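Local coordinates for flavohemoglobin (Malassezia yamatoensis, PDB 6O0A), which binds heme and FAD, is required for resistance to nitric oxide, and probably detoxifies it as an NAD(P)H-dependent dioxygenase, as other flavohemoglobins do, at residues D114-V119 and E145-L150; Q165-V170 and I261-G266; N278-L283 and P363-V368; I312-S317 and G342-K347. One frame throughout, in Å; residues are numbered along the deposited sequence.

Overall arrangement
Contacts 1, 2 and 3 follow one another along the chain; both segments of contact 4 fall between those of contact 3. Contact 1 joins two globin helices and lines the heme pocket. Contact 2 lies about 23 Å from it, centre to centre, where the globin part passes into the FAD-binding part. There the side chain of Y265 is about 9 Å from FAD and about 12 Å from heme. Contacts 3 and 4 belong to one parallel sheet. Their centres are about 23 Å apart, and they meet where L283 O lies 2.8 Å from I312 N, a probable hydrogen bond. Contact 4 is about 45 Å from contact 1, centre to centre, across the chain's centre.

Contact 1 of 4, residues D114-V119 and E145-L150; sequences DEYDTV and EVYWLL. With HEM (protoporphyrin IX containing Fe), chain C.
The short helical segments carrying Y116 and Y147 run nearly antiparallel, at 153°, and their axes come within 11.3 Å, a gap filled by large side chains. Y147 leaves its helix with CG anti to the backbone N (chi1 179°), which sends the ring straight across. Its OH donates to Y116 O at 2.7 Å, in the carbonyl plane and on a lone pair. V119 crosses the phenol at about a right angle, with CG1 3.9 Å from Y147 CE2. W148 lays one indole face over the CD1 edge of Y147, and its CZ3 reaches Y116 CB at 4.0 Å. D117 OD1 comes obliquely to the same indole, 3.0 Å from W148 CH2. Heme packs along this row. Its CMC methyl sits over one face of the Y116 ring, toward the rim, and is 3.3 Å from V119 CG2. L150 CD2 touches the CMB methyl at 3.5 Å. The Y116 OH is bonded to E158, consistent with the tyrosine-glutamate pair on the proximal side of heme in flavohemoglobins. These are globin helices G and H. Y147 thus spends its phenol proton on a main-chain carbonyl, so a hydrogen bond, and not packing alone, ties the two helices together beside the heme.

Contact 2 of 4, residues Q165-V170 and I261-G266; sequences QANNIV and ISNPYG
N167 and N263 meet amide to amide, and their torsions set this up. In N167, CG lies between the backbone N and the carbonyl carbon (chi1 58°). In N263, CG is anti to the carbonyl carbon (chi1 -72°). The two side chains come from opposite directions and exchange a pair of hydrogen bonds. N263 ND2 donates to N167 OD1 at 2.9 Å, in the carbonyl plane and on a lone pair. N167 ND2 returns a bond to N263 OD1 at 3.0 Å, tilted somewhat from that carbonyl plane. The amide planes are 31° apart, so the pair is twisted. N167 OD1 also accepts from I169 N at 3.2 Å, which makes an Asx turn and fixes the rotation of the amide. N167 ND2 has a further partner in A198 O.

Q165 bends at its second torsion and runs alongside N263, head to tail, with OE1 3.2 Å from N263 CB. T200 OG1 and L161 O hold the two ends of its amide. Q165 NE2 also donates to a water at 3.0 Å, and that water donates to P264 O. The phenol of Y265 comes close to this amide, but the angle is poor for a hydrogen bond. At the other end of the loop, V170 O receives a CA-H...O contact from S262 CA at 3.4 Å.

The 165-170 loop links the last globin helix, 137-163, to strand 171-181. Its partner leaves strand 258-262, and both strands belong to the six-stranded antiparallel barrel typical of ferredoxin-reductase-type FAD-binding domains.

Contact 3 of 4, residues N278-L283 and P363-V368; sequences NSPLVL and PANASV
P280 to V282 and A366 to V368 begin a parallel strand pairing in the NAD-binding domain. S367 is bonded to residues on either side of L281. Its N donates to P280 O at 3.2 Å, and its O accepts from V282 N at 3.0 Å. Two CA-H...O contacts add to the ladder. P280 O also receives A366 CA, and V282 O receives V368 CA at 3.3 Å.

Strands 281-286 and 367-371 are neighbours in a six-stranded parallel sheet in which 281-286 lies between 367-371 and 308-315, the nucleotide-binding fold of the ferredoxin reductase family. Side chains alternate across the sheet. V282 and V368 share one face, with V282 CB 4.1 Å from V368 CG2. L281 and S367 share the other, where L281 CD2 lies 4.2 Å from S367 CB. The S367 hydroxyl is bonded to L273 O.

Before the strands pair, the two segments meet through a proline and a turn. P363 to A366 form a type I beta turn, closed by A366 N to P363 O. The ring of P280 crosses P363 obliquely, with the two CG atoms 3.9 Å apart. N365 has CG between its backbone N and carbonyl carbon (chi1 69°), which turns its amide to P280. N365 ND2 lies 3.5 Å from P280 CD, the two side chains crossing at about a right angle. The same ND2 donates to a water at 3.0 Å, and this water donates to N278 O.

Contact 4 of 4, residues I312-S317 and G342-K347; sequences IASSRS and GTTQEK
CB of R316 starts a run of contacts along Q345, 3.7 Å from Q345 CG. The next atom, R316 CG, keeps close to Q345 CG and also lies 4.0 Å from T344 OG1. The chain then bends at its third torsion (chi3 64°), which lays the guanidinium over Q345. NE is 3.6 Å from Q345 CG and has a long, weak ion pair with E320. CZ sits almost directly over Q345 CG at 3.3 Å. At the tip, NH1 reaches Q345 NE2 at 3.6 Å, and NH2 lies over Q345 CG and CD. The guanidinium and amide planes are 7° apart, so the groups stack, the side chains pointing the same way.

These residues follow two parallel strands of one beta-alpha-beta unit, strand 308-315, helix 324-332 and strand 336-343. The ladder runs from G342 N to A313 O, then S315 N to G342 O and T344 N to S315 O. Past the strands, R316 O takes two donors, Q345 N at 3.0 Å and E346 N at 2.9 Å. A water joins S314 OG to T344 OG1. S317 CB packs on the E346 carboxylate, 3.5 Å from its CD, while S317 OG is bonded to E320.

Contact 1 of 4, residues D114-V119 and E145-L150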
# COMPACT_ATOMS: atom_id res chain seq x y z
N ASP A 114 -2.68 3.38 21.80
CA ASP A 114 -3.68 2.84 22.72
C ASP A 114 -4.65 1.89 22.03
O ASP A 114 -5.24 1.03 22.69
CB ASP A 114 -4.46 3.97 23.39
CG ASP A 114 -3.67 4.68 24.46
OD1 ASP A 114 -2.54 4.24 24.76
OD2 ASP A 114 -4.17 5.69 25.00
N GLU A 115 -4.85 2.04 20.72
CA GLU A 115 -5.83 1.19 20.06
C GLU A 115 -5.36 -0.25 19.90
O GLU A 115 -6.18 -1.11 19.57
CB GLU A 115 -6.24 1.78 18.71
CG GLU A 115 -6.84 3.18 18.81
CD GLU A 115 -8.22 3.22 19.45
OE1 GLU A 115 -8.73 2.17 19.92
OE2 GLU A 115 -8.82 4.31 19.48
N TYR A 116 -4.07 -0.54 20.11
CA TYR A 116 -3.66 -1.93 20.09
C TYR A 116 -4.30 -2.70 21.23
O TYR A 116 -4.53 -3.91 21.11
CB TYR A 116 -2.14 -2.04 20.13
CG TYR A 116 -1.50 -1.68 18.80
CD1 TYR A 116 -1.19 -0.36 18.50
CD2 TYR A 116 -1.23 -2.65 17.85
CE1 TYR A 116 -0.60 -0.02 17.28
CE2 TYR A 116 -0.65 -2.33 16.64
CZ TYR A 116 -0.34 -1.01 16.36
OH TYR A 116 0.24 -0.69 15.15
N ASP A 117 -4.61 -2.02 22.34
CA ASP A 117 -5.36 -2.65 23.43
C ASP A 117 -6.78 -2.99 22.99
O ASP A 117 -7.33 -4.03 23.37
CB ASP A 117 -5.41 -1.73 24.64
CG ASP A 117 -4.05 -1.47 25.26
OD1 ASP A 117 -3.22 -2.41 25.31
OD2 ASP A 117 -3.80 -0.34 25.71
N THR A 118 -7.39 -2.11 22.19
CA THR A 118 -8.73 -2.36 21.66
C THR A 118 -8.76 -3.60 20.79
O THR A 118 -9.61 -4.48 20.95
CB THR A 118 -9.20 -1.14 20.87
OG1 THR A 118 -9.03 0.04 21.66
CG2 THR A 118 -10.66 -1.31 20.46
N VAL A 119 -7.83 -3.69 19.83
CA VAL A 119 -7.79 -4.84 18.95
C VAL A 119 -7.49 -6.11 19.74
O VAL A 119 -8.10 -7.15 19.49
CB VAL A 119 -6.79 -4.60 17.81
CG1 VAL A 119 -6.34 -5.91 17.18
CG2 VAL A 119 -7.47 -3.73 16.77
N GLU A 145 1.42 -13.41 23.88
CA GLU A 145 2.81 -12.99 23.75
C GLU A 145 3.14 -12.63 22.31
O GLU A 145 3.77 -11.60 22.05
CB GLU A 145 3.75 -14.09 24.25
CG GLU A 145 5.20 -13.61 24.28
CD GLU A 145 6.18 -14.67 24.76
OE1 GLU A 145 5.75 -15.67 25.38
OE2 GLU A 145 7.39 -14.49 24.51
N VAL A 146 2.71 -13.47 21.36
CA VAL A 146 2.91 -13.20 19.94
C VAL A 146 2.27 -11.87 19.56
O VAL A 146 2.91 -11.02 18.92
CB VAL A 146 2.34 -14.36 19.09
CG1 VAL A 146 2.39 -14.03 17.59
CG2 VAL A 146 3.08 -15.65 19.38
N TYR A 147 1.02 -11.65 19.98
CA TYR A 147 0.35 -10.39 19.67
C TYR A 147 1.16 -9.19 20.15
O TYR A 147 1.35 -8.22 19.42
CB TYR A 147 -1.06 -10.35 20.27
CG TYR A 147 -1.76 -9.03 19.97
CD1 TYR A 147 -1.62 -7.92 20.81
CD2 TYR A 147 -2.54 -8.89 18.83
CE1 TYR A 147 -2.26 -6.70 20.51
CE2 TYR A 147 -3.18 -7.68 18.53
CZ TYR A 147 -3.02 -6.59 19.37
OH TYR A 147 -3.65 -5.40 19.06
N TRP A 148 1.60 -9.21 21.41
CA TRP A 148 2.22 -8.01 21.96
C TRP A 148 3.64 -7.79 21.42
O TRP A 148 4.08 -6.64 21.33
CB TRP A 148 2.19 -8.05 23.49
CG TRP A 148 0.80 -7.69 23.95
CD1 TRP A 148 -0.09 -8.49 24.60
CD2 TRP A 148 0.12 -6.45 23.72
NE1 TRP A 148 -1.27 -7.82 24.81
CE2 TRP A 148 -1.17 -6.56 24.28
CE3 TRP A 148 0.48 -5.25 23.10
CZ2 TRP A 148 -2.10 -5.52 24.24
CZ3 TRP A 148 -0.44 -4.21 23.06
CH2 TRP A 148 -1.71 -4.36 23.62
N LEU A 149 4.35 -8.86 21.06
CA LEU A 149 5.62 -8.68 20.37
C LEU A 149 5.42 -7.89 19.08
O LEU A 149 6.19 -6.97 18.77
CB LEU A 149 6.25 -10.03 20.05
CG LEU A 149 6.94 -10.77 21.19
CD1 LEU A 149 7.34 -12.15 20.71
CD2 LEU A 149 8.16 -9.98 21.63
N LEU A 150 4.40 -8.26 18.32
CA LEU A 150 4.11 -7.60 17.05
C LEU A 150 3.59 -6.19 17.27
O LEU A 150 4.04 -5.24 16.62
CB LEU A 150 3.11 -8.45 16.27
CG LEU A 150 2.57 -8.08 14.90
CD1 LEU A 150 3.70 -7.80 13.94
CD2 LEU A 150 1.75 -9.24 14.40
CHA HEM C . -4.41 -2.57 7.88
CHB HEM C . -2.03 -5.70 10.77
CHC HEM C . -3.52 -3.22 14.66
CHD HEM C . -6.40 -0.53 11.83
C1A HEM C . -3.62 -3.62 8.32
C2A HEM C . -2.94 -4.59 7.48
C3A HEM C . -2.28 -5.44 8.28
C4A HEM C . -2.53 -5.06 9.65
CMA HEM C . -1.42 -6.64 7.84
CAA HEM C . -2.96 -4.59 5.94
CBA HEM C . -1.78 -3.71 5.53
CGA HEM C . -1.74 -3.57 4.03
O1A HEM C . -2.79 -3.23 3.42
O2A HEM C . -0.67 -3.79 3.43
C1B HEM C . -2.21 -5.30 12.08
C2B HEM C . -1.66 -5.94 13.25
C3B HEM C . -2.08 -5.27 14.34
C4B HEM C . -2.90 -4.16 13.87
CMB HEM C . -0.77 -7.20 13.18
CAB HEM C . -1.77 -5.52 15.83
CBB HEM C . -0.78 -6.30 16.29
C1C HEM C . -4.45 -2.30 14.23
C2C HEM C . -5.23 -1.44 15.08
C3C HEM C . -6.03 -0.69 14.30
C4C HEM C . -5.79 -1.08 12.93
CMC HEM C . -5.08 -1.43 16.62
CAC HEM C . -7.10 0.37 14.69
CBC HEM C . -7.76 0.34 15.87
C1D HEM C . -6.09 -0.86 10.52
C2D HEM C . -6.73 -0.27 9.36
C3D HEM C . -6.20 -0.82 8.27
C4D HEM C . -5.20 -1.79 8.69
CMD HEM C . -7.84 0.81 9.43
CAD HEM C . -6.60 -0.49 6.82
CBD HEM C . -7.38 -1.68 6.26
CGD HEM C . -8.82 -1.66 6.72
O1D HEM C . -9.49 -0.60 6.61
O2D HEM C . -9.31 -2.73 7.17
NA HEM C . -3.35 -3.94 9.64
NB HEM C . -2.96 -4.22 12.49
NC HEM C . -4.81 -2.05 12.91
ND HEM C . -5.16 -1.77 10.08
FE HEM C . -3.85 -2.83 11.27

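Contact 2 of 4, residues Q165-V170 and I261-G266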
# COMPACT_ATOMS: atom_id res chain seq x y z
N GLN A 165 7.35 13.96 10.84
CA GLN A 165 6.40 14.85 10.18
C GLN A 165 6.66 16.32 10.53
O GLN A 165 7.20 16.66 11.59
CB GLN A 165 4.97 14.50 10.57
CG GLN A 165 4.63 13.07 10.26
CD GLN A 165 4.95 12.74 8.83
OE1 GLN A 165 4.47 13.40 7.90
NE2 GLN A 165 5.79 11.73 8.62
N ALA A 166 6.20 17.19 9.63
CA ALA A 166 6.29 18.63 9.79
C ALA A 166 5.15 19.20 10.61
O ALA A 166 5.08 20.42 10.79
CB ALA A 166 6.31 19.30 8.40
N ASN A 167 4.26 18.36 11.12
CA ASN A 167 3.09 18.81 11.86
C ASN A 167 2.79 17.77 12.93
O ASN A 167 3.42 16.71 12.99
CB ASN A 167 1.90 19.02 10.94
CG ASN A 167 1.54 17.76 10.18
OD1 ASN A 167 1.22 16.73 10.79
ND2 ASN A 167 1.61 17.82 8.85
N ASN A 168 1.80 18.07 13.77
CA ASN A 168 1.43 17.19 14.88
C ASN A 168 0.01 16.65 14.72
O ASN A 168 -0.65 16.35 15.72
CB ASN A 168 1.58 17.92 16.21
CG ASN A 168 0.62 19.09 16.34
OD1 ASN A 168 0.03 19.54 15.35
ND2 ASN A 168 0.46 19.59 17.56
N ILE A 169 -0.48 16.54 13.49
CA ILE A 169 -1.82 16.04 13.24
C ILE A 169 -1.71 14.74 12.45
O ILE A 169 -0.62 14.34 12.05
CB ILE A 169 -2.71 17.08 12.52
CG1 ILE A 169 -2.03 17.70 11.30
CG2 ILE A 169 -3.07 18.20 13.52
CD1 ILE A 169 -1.93 16.81 10.05
N VAL A 170 -2.85 14.08 12.24
CA VAL A 170 -2.87 12.90 11.38
C VAL A 170 -3.55 13.17 10.04
O VAL A 170 -3.30 12.41 9.09
CB VAL A 170 -3.49 11.67 12.07
CG1 VAL A 170 -2.62 11.24 13.26
CG2 VAL A 170 -4.91 11.94 12.51
N ILE A 261 -6.71 15.27 4.12
CA ILE A 261 -5.62 14.46 3.56
C ILE A 261 -4.61 14.17 4.66
O ILE A 261 -4.24 15.07 5.43
CB ILE A 261 -4.93 15.15 2.37
CG1 ILE A 261 -5.96 15.50 1.30
CG2 ILE A 261 -3.83 14.23 1.80
CD1 ILE A 261 -5.38 16.01 -0.03
N SER A 262 -4.15 12.92 4.72
CA SER A 262 -3.19 12.51 5.73
C SER A 262 -1.80 13.04 5.40
O SER A 262 -1.56 13.67 4.36
CB SER A 262 -3.14 10.98 5.82
OG SER A 262 -2.43 10.46 4.69
N ASN A 263 -0.87 12.75 6.29
CA ASN A 263 0.53 12.95 6.00
C ASN A 263 1.01 11.86 5.04
O ASN A 263 0.39 10.80 4.93
CB ASN A 263 1.32 12.95 7.31
CG ASN A 263 1.06 14.22 8.12
OD1 ASN A 263 0.77 15.28 7.54
ND2 ASN A 263 1.15 14.13 9.44
N PRO A 264 2.09 12.11 4.31
CA PRO A 264 2.54 11.15 3.29
C PRO A 264 3.40 10.05 3.90
O PRO A 264 4.21 10.29 4.80
CB PRO A 264 3.37 12.02 2.34
CG PRO A 264 4.00 13.04 3.26
CD PRO A 264 2.94 13.32 4.33
N TYR A 265 3.21 8.83 3.39
CA TYR A 265 3.90 7.66 3.92
C TYR A 265 4.13 6.66 2.79
O TYR A 265 3.66 6.83 1.67
CB TYR A 265 3.10 7.03 5.08
CG TYR A 265 3.12 7.87 6.34
CD1 TYR A 265 4.29 8.00 7.09
CD2 TYR A 265 1.99 8.56 6.76
CE1 TYR A 265 4.33 8.78 8.23
CE2 TYR A 265 2.02 9.35 7.91
CZ TYR A 265 3.20 9.46 8.64
OH TYR A 265 3.25 10.23 9.77
N GLY A 266 4.86 5.60 3.12
CA GLY A 266 5.06 4.50 2.19
C GLY A 266 6.53 4.20 2.11
O GLY A 266 7.35 5.12 2.15
O HOH W 1 6.65 10.87 5.89
O HOH W 2 -1.14 10.73 8.96

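Contact 3 of 4, residues N278-L283 and P363-V368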
# COMPACT_ATOMS: atom_id res chain seq x y z
N ASN A 278 24.83 2.89 -9.32
CA ASN A 278 24.70 2.86 -10.77
C ASN A 278 23.81 1.73 -11.28
O ASN A 278 23.78 1.48 -12.50
CB ASN A 278 26.08 2.76 -11.43
N SER A 279 23.07 1.05 -10.41
CA SER A 279 22.27 -0.09 -10.85
C SER A 279 21.15 0.36 -11.78
O SER A 279 20.51 1.39 -11.54
CB SER A 279 21.69 -0.83 -9.64
OG SER A 279 21.10 0.07 -8.72
N PRO A 280 20.87 -0.39 -12.84
CA PRO A 280 19.76 -0.03 -13.73
C PRO A 280 18.42 -0.30 -13.08
O PRO A 280 18.30 -1.12 -12.17
CB PRO A 280 19.97 -0.93 -14.96
CG PRO A 280 21.13 -1.83 -14.63
CD PRO A 280 21.42 -1.71 -13.17
N LEU A 281 17.40 0.42 -13.56
CA LEU A 281 16.04 0.30 -13.05
C LEU A 281 15.11 -0.15 -14.17
O LEU A 281 15.17 0.37 -15.29
CB LEU A 281 15.53 1.63 -12.47
CG LEU A 281 16.22 2.22 -11.24
CD1 LEU A 281 15.66 3.60 -10.95
CD2 LEU A 281 16.06 1.31 -10.03
N VAL A 282 14.24 -1.10 -13.86
CA VAL A 282 13.20 -1.54 -14.78
C VAL A 282 11.87 -1.31 -14.07
O VAL A 282 11.65 -1.85 -12.98
CB VAL A 282 13.38 -3.01 -15.20
CG1 VAL A 282 12.30 -3.41 -16.21
CG2 VAL A 282 14.77 -3.24 -15.81
N LEU A 283 11.02 -0.49 -14.66
CA LEU A 283 9.74 -0.12 -14.06
C LEU A 283 8.63 -0.69 -14.94
O LEU A 283 8.53 -0.33 -16.12
CB LEU A 283 9.62 1.40 -13.92
CG LEU A 283 10.84 2.10 -13.29
CD1 LEU A 283 10.61 3.61 -13.24
CD2 LEU A 283 11.11 1.56 -11.88
N PRO A 363 19.71 -7.30 -16.49
CA PRO A 363 20.90 -7.85 -15.82
C PRO A 363 20.64 -8.16 -14.35
O PRO A 363 19.67 -7.71 -13.73
CB PRO A 363 21.93 -6.73 -15.97
CG PRO A 363 21.11 -5.48 -16.05
CD PRO A 363 19.85 -5.87 -16.79
N ALA A 364 21.57 -8.94 -13.78
CA ALA A 364 21.42 -9.44 -12.42
C ALA A 364 21.52 -8.34 -11.37
O ALA A 364 21.14 -8.56 -10.22
CB ALA A 364 22.46 -10.52 -12.13
N ASN A 365 22.04 -7.17 -11.73
CA ASN A 365 22.13 -6.05 -10.81
C ASN A 365 20.98 -5.05 -10.97
O ASN A 365 20.96 -4.03 -10.27
CB ASN A 365 23.48 -5.33 -10.97
CG ASN A 365 23.61 -4.60 -12.29
OD1 ASN A 365 23.11 -5.06 -13.32
ND2 ASN A 365 24.27 -3.45 -12.26
N ALA A 366 20.03 -5.32 -11.85
CA ALA A 366 18.87 -4.45 -12.01
C ALA A 366 17.87 -4.67 -10.89
O ALA A 366 17.67 -5.80 -10.43
CB ALA A 366 18.19 -4.69 -13.35
N SER A 367 17.25 -3.58 -10.44
CA SER A 367 16.05 -3.67 -9.62
C SER A 367 14.85 -3.55 -10.53
O SER A 367 14.85 -2.74 -11.47
CB SER A 367 16.02 -2.57 -8.55
OG SER A 367 17.09 -2.70 -7.63
N VAL A 368 13.84 -4.37 -10.28
CA VAL A 368 12.62 -4.37 -11.07
C VAL A 368 11.46 -4.00 -10.16
O VAL A 368 11.27 -4.63 -9.11
CB VAL A 368 12.36 -5.74 -11.73
CG1 VAL A 368 11.10 -5.69 -12.56
CG2 VAL A 368 13.56 -6.17 -12.57
O HOH W 3 25.08 -0.99 -13.81

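Contact 4 of 4, residues I312-S317 and G342-K347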
# COMPACT_ATOMS: atom_id res chain seq x y z
N ILE A 312 8.16 -0.11 -18.88
CA ILE A 312 7.24 -0.93 -19.67
C ILE A 312 5.86 -0.74 -19.06
O ILE A 312 5.61 -1.18 -17.94
CB ILE A 312 7.64 -2.41 -19.69
CG1 ILE A 312 9.14 -2.58 -19.93
CG2 ILE A 312 6.85 -3.16 -20.75
CD1 ILE A 312 9.59 -2.24 -21.35
N ALA A 313 4.97 -0.08 -19.80
CA ALA A 313 3.64 0.26 -19.30
C ALA A 313 2.57 -0.40 -20.15
O ALA A 313 2.66 -0.39 -21.38
CB ALA A 313 3.46 1.78 -19.27
N SER A 314 1.56 -0.96 -19.50
CA SER A 314 0.47 -1.66 -20.16
C SER A 314 -0.82 -0.86 -20.00
O SER A 314 -1.05 -0.23 -18.96
CB SER A 314 0.29 -3.06 -19.57
OG SER A 314 -0.65 -3.82 -20.31
N SER A 315 -1.65 -0.88 -21.05
CA SER A 315 -2.95 -0.24 -21.04
C SER A 315 -3.83 -0.97 -22.05
O SER A 315 -3.35 -1.72 -22.89
CB SER A 315 -2.84 1.26 -21.38
OG SER A 315 -4.11 1.88 -21.36
N ARG A 316 -5.15 -0.74 -21.96
CA ARG A 316 -6.02 -1.33 -22.96
C ARG A 316 -5.79 -0.70 -24.33
O ARG A 316 -5.91 -1.39 -25.35
CB ARG A 316 -7.48 -1.18 -22.52
CG ARG A 316 -7.78 -1.96 -21.26
CD ARG A 316 -9.18 -1.67 -20.73
NE ARG A 316 -10.21 -2.09 -21.67
CZ ARG A 316 -10.75 -3.30 -21.68
NH1 ARG A 316 -10.36 -4.22 -20.81
NH2 ARG A 316 -11.68 -3.60 -22.58
N SER A 317 -5.43 0.58 -24.36
CA SER A 317 -5.19 1.33 -25.59
C SER A 317 -4.37 2.55 -25.20
O SER A 317 -4.30 2.91 -24.03
CB SER A 317 -6.50 1.76 -26.25
OG SER A 317 -7.11 2.77 -25.45
N GLY A 342 2.52 -1.28 -23.99
CA GLY A 342 1.81 -2.43 -24.53
C GLY A 342 0.32 -2.17 -24.43
O GLY A 342 -0.15 -1.65 -23.41
N THR A 343 -0.42 -2.50 -25.48
CA THR A 343 -1.87 -2.34 -25.47
C THR A 343 -2.52 -3.71 -25.56
O THR A 343 -2.18 -4.52 -26.44
CB THR A 343 -2.34 -1.41 -26.60
OG1 THR A 343 -1.83 -1.87 -27.87
CG2 THR A 343 -1.86 0.01 -26.33
N THR A 344 -3.47 -3.97 -24.66
CA THR A 344 -4.07 -5.29 -24.48
C THR A 344 -5.45 -5.44 -25.11
O THR A 344 -5.97 -6.56 -25.17
CB THR A 344 -4.17 -5.61 -22.98
OG1 THR A 344 -4.92 -4.58 -22.32
CG2 THR A 344 -2.78 -5.65 -22.36
N GLN A 345 -6.06 -4.34 -25.56
CA GLN A 345 -7.30 -4.41 -26.31
C GLN A 345 -7.11 -3.86 -27.71
O GLN A 345 -7.29 -4.59 -28.69
CB GLN A 345 -8.42 -3.65 -25.58
CG GLN A 345 -8.76 -4.22 -24.21
CD GLN A 345 -9.41 -5.59 -24.29
OE1 GLN A 345 -10.17 -5.88 -25.22
NE2 GLN A 345 -9.10 -6.45 -23.32
N GLU A 346 -6.74 -2.59 -27.84
CA GLU A 346 -6.40 -2.05 -29.15
C GLU A 346 -4.98 -2.47 -29.52
O GLU A 346 -4.22 -3.01 -28.71
CB GLU A 346 -6.54 -0.53 -29.16
CG GLU A 346 -8.01 -0.12 -29.04
CD GLU A 346 -8.28 1.36 -29.22
OE1 GLU A 346 -7.42 2.10 -29.75
OE2 GLU A 346 -9.38 1.80 -28.83
N LYS A 347 -4.63 -2.23 -30.78
CA LYS A 347 -3.35 -2.68 -31.31
C LYS A 347 -2.43 -1.50 -31.61
O LYS A 347 -1.61 -1.59 -32.52
CB LYS A 347 -3.54 -3.52 -32.57
CG LYS A 347 -4.58 -4.63 -32.45
CD LYS A 347 -4.21 -5.63 -31.40
CE LYS A 347 -5.21 -6.79 -31.41
NZ LYS A 347 -5.21 -7.51 -30.11
O HOH W 4 -3.51 -3.47 -19.98